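Local coordinates for protein mannose-specific lectin 3 chain 1 (Crocus vernus, PDB 3MEZ) that probably binds mannose and weakly agglutinates trypsin-treated rabbit erythrocytes as one chain of a heterotetrameric bulb-type lectin, at residues 53-58 / 63-68. Sequence-based numbering, arbitrary orientation.
Sequences TLRLNN and EIHSAN
The carboxylate of Glu63 is shared by two side chains of 53-58, Asn57 and Arg55, and illustrates how a hairpin can add side-chain bonds to its backbone ladder. Asn57 ND2 donates to Glu63 OE1 at 2.8 Å, meeting the oxygen on its anti side, with the amide and carboxylate planes 81° apart. The amide has further partners in the turn: Asn57 OD1 accepts from the backbone N of Arg59, and ND2 also bonds Gln61 OE1. The other oxygen, Glu63 OE2, lies over one face of the Arg55 guanidinium, 3.1 Å from NH1; it sits well above the guanidinium plane, so this salt bridge is electrostatic attraction and not a directed hydrogen bond. A bend at chi3 (115°) in the otherwise extended Arg55 chain sets the guanidinium beside Glu63. On that same face His65 CE1 comes to 3.8 Å from Arg55 NH2.

Beneath this polar layer the backbones pair antiparallel. Arg55 and Glu63 exchange two hydrogen bonds, Glu63 N to Arg55 O being 2.8 Å, and so do Thr53 and His65, where His65 N reaches Thr53 O at 2.9 Å. A water links Thr53 OG1 and His65 O through rather long bonds. Between these pairs, Leu54 and Ile64 form a non-hydrogen-bonded pair whose side chains turn to the other face, Leu54 CD2 touching Ile64 CG1 at 4.1 Å. Both are buried and meet Leu32 of strand 32-35, in another of the three sheets, inside the beta-prism II fold. The hairpin supplies the two central strands of a four-stranded antiparallel sheet: backbone hydrogen bonds join Leu54 to Ile11 of strand 10-11 on one flank and Ile64 to Trp74 of strand 74-76 on the other.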
loop_
_atom_site.group_PDB
_atom_site.type_symbol
_atom_site.label_atom_id
_atom_site.label_comp_id
_atom_site.label_asym_id
_atom_site.label_seq_id
_atom_site.Cartn_x
_atom_site.Cartn_y
_atom_site.Cartn_z
ATOM N N THR A 53 -34.697 -4.534 12.239
ATOM C CA THR A 53 -33.442 -5.180 12.027
ATOM C C THR A 53 -33.088 -5.274 10.548
ATOM O O THR A 53 -33.921 -5.233 9.705
ATOM C CB THR A 53 -33.427 -6.590 12.595
ATOM O OG1 THR A 53 -34.256 -7.408 11.800
ATOM C CG2 THR A 53 -33.902 -6.634 14.028
ATOM N N LEU A 54 -31.810 -5.420 10.299
ATOM C CA LEU A 54 -31.221 -5.398 8.988
ATOM C C LEU A 54 -30.527 -6.704 8.671
ATOM O O LEU A 54 -29.675 -7.101 9.377
ATOM C CB LEU A 54 -30.153 -4.298 8.981
ATOM C CG LEU A 54 -29.596 -3.649 7.737
ATOM C CD1 LEU A 54 -28.232 -4.080 7.505
ATOM C CD2 LEU A 54 -30.403 -3.855 6.507
ATOM N N ARG A 55 -30.870 -7.296 7.552
ATOM C CA ARG A 55 -30.317 -8.542 7.080
ATOM C C ARG A 55 -29.733 -8.393 5.657
ATOM O O ARG A 55 -30.201 -7.615 4.929
ATOM C CB ARG A 55 -31.437 -9.573 7.075
ATOM C CG ARG A 55 -31.105 -10.858 6.514
ATOM C CD ARG A 55 -32.240 -11.866 6.663
ATOM N NE ARG A 55 -32.774 -12.249 5.375
ATOM C CZ ARG A 55 -33.938 -12.852 5.149
ATOM N NH1 ARG A 55 -34.282 -13.119 3.912
ATOM N NH2 ARG A 55 -34.758 -13.180 6.135
ATOM N N LEU A 56 -28.701 -9.149 5.327
ATOM C CA LEU A 56 -28.192 -9.256 3.981
ATOM C C LEU A 56 -28.613 -10.610 3.484
ATOM O O LEU A 56 -28.273 -11.605 4.050
ATOM C CB LEU A 56 -26.680 -9.214 3.980
ATOM C CG LEU A 56 -25.777 -8.671 2.894
ATOM C CD1 LEU A 56 -24.700 -9.608 2.526
ATOM C CD2 LEU A 56 -26.460 -8.125 1.749
ATOM N N ASN A 57 -29.339 -10.628 2.397
ATOM C CA ASN A 57 -29.810 -11.886 1.860
ATOM C C ASN A 57 -28.832 -12.620 0.930
ATOM O O ASN A 57 -27.721 -12.245 0.801
ATOM C CB ASN A 57 -31.234 -11.800 1.298
ATOM C CG ASN A 57 -31.325 -11.074 0.008
ATOM O OD1 ASN A 57 -30.375 -10.916 -0.683
ATOM N ND2 ASN A 57 -32.512 -10.644 -0.326
ATOM N N ASN A 58 -29.310 -13.694 0.321
ATOM C CA ASN A 58 -28.521 -14.563 -0.510
ATOM C C ASN A 58 -28.512 -14.120 -1.982
ATOM O O ASN A 58 -28.055 -14.805 -2.842
ATOM C CB ASN A 58 -28.918 -16.006 -0.315
ATOM C CG ASN A 58 -30.273 -16.297 -0.830
ATOM O OD1 ASN A 58 -31.003 -15.423 -1.148
ATOM N ND2 ASN A 58 -30.594 -17.553 -0.935
ATOM N N GLU A 63 -32.241 -6.256 3.552
ATOM C CA GLU A 63 -33.637 -6.274 3.903
ATOM C C GLU A 63 -33.870 -5.738 5.306
ATOM O O GLU A 63 -33.325 -6.252 6.227
ATOM C CB GLU A 63 -34.173 -7.705 3.865
ATOM C CG GLU A 63 -33.827 -8.516 2.639
ATOM C CD GLU A 63 -34.597 -9.820 2.534
ATOM O OE1 GLU A 63 -34.620 -10.404 1.476
ATOM O OE2 GLU A 63 -35.197 -10.233 3.499
ATOM N N ILE A 64 -34.698 -4.731 5.458
ATOM C CA ILE A 64 -35.130 -4.268 6.769
ATOM C C ILE A 64 -36.418 -4.970 7.138
ATOM O O ILE A 64 -37.352 -4.948 6.387
ATOM C CB ILE A 64 -35.317 -2.726 6.830
ATOM C CG1 ILE A 64 -34.014 -1.991 6.541
ATOM C CG2 ILE A 64 -35.839 -2.313 8.129
ATOM C CD1 ILE A 64 -34.155 -0.534 6.462
ATOM N N HIS A 65 -36.428 -5.608 8.295
ATOM C CA HIS A 65 -37.581 -6.345 8.820
ATOM C C HIS A 65 -38.091 -5.750 10.104
ATOM O O HIS A 65 -37.337 -5.343 10.924
ATOM C CB HIS A 65 -37.250 -7.783 9.099
ATOM C CG HIS A 65 -37.122 -8.630 7.888
ATOM N ND1 HIS A 65 -35.920 -8.870 7.274
ATOM C CD2 HIS A 65 -38.039 -9.318 7.187
ATOM C CE1 HIS A 65 -36.102 -9.664 6.247
ATOM N NE2 HIS A 65 -37.377 -9.950 6.174
ATOM N N SER A 66 -39.397 -5.748 10.259
ATOM C CA SER A 66 -40.060 -5.125 11.371
ATOM C C SER A 66 -40.646 -6.148 12.300
ATOM O O SER A 66 -40.824 -7.264 11.947
ATOM C CB SER A 66 -41.164 -4.217 10.878
ATOM O OG SER A 66 -41.803 -3.607 11.947
ATOM N N ALA A 67 -40.902 -5.742 13.519
ATOM C CA ALA A 67 -41.406 -6.627 14.544
ATOM C C ALA A 67 -42.782 -7.157 14.211
ATOM O O ALA A 67 -43.094 -8.278 14.454
ATOM C CB ALA A 67 -41.413 -5.936 15.861
ATOM N N ASN A 68 -43.610 -6.326 13.639
ATOM C CA ASN A 68 -44.784 -6.834 13.015
ATOM C C ASN A 68 -44.442 -7.056 11.596
ATOM O O ASN A 68 -44.622 -6.156 10.854
ATOM C CB ASN A 68 -45.795 -5.735 12.998
ATOM C CG ASN A 68 -45.597 -4.777 14.106
ATOM O OD1 ASN A 68 -46.012 -3.630 14.041
ATOM N ND2 ASN A 68 -44.957 -5.239 15.150
HETATM O O HOH W 1 -37.147 -7.628 13.264
#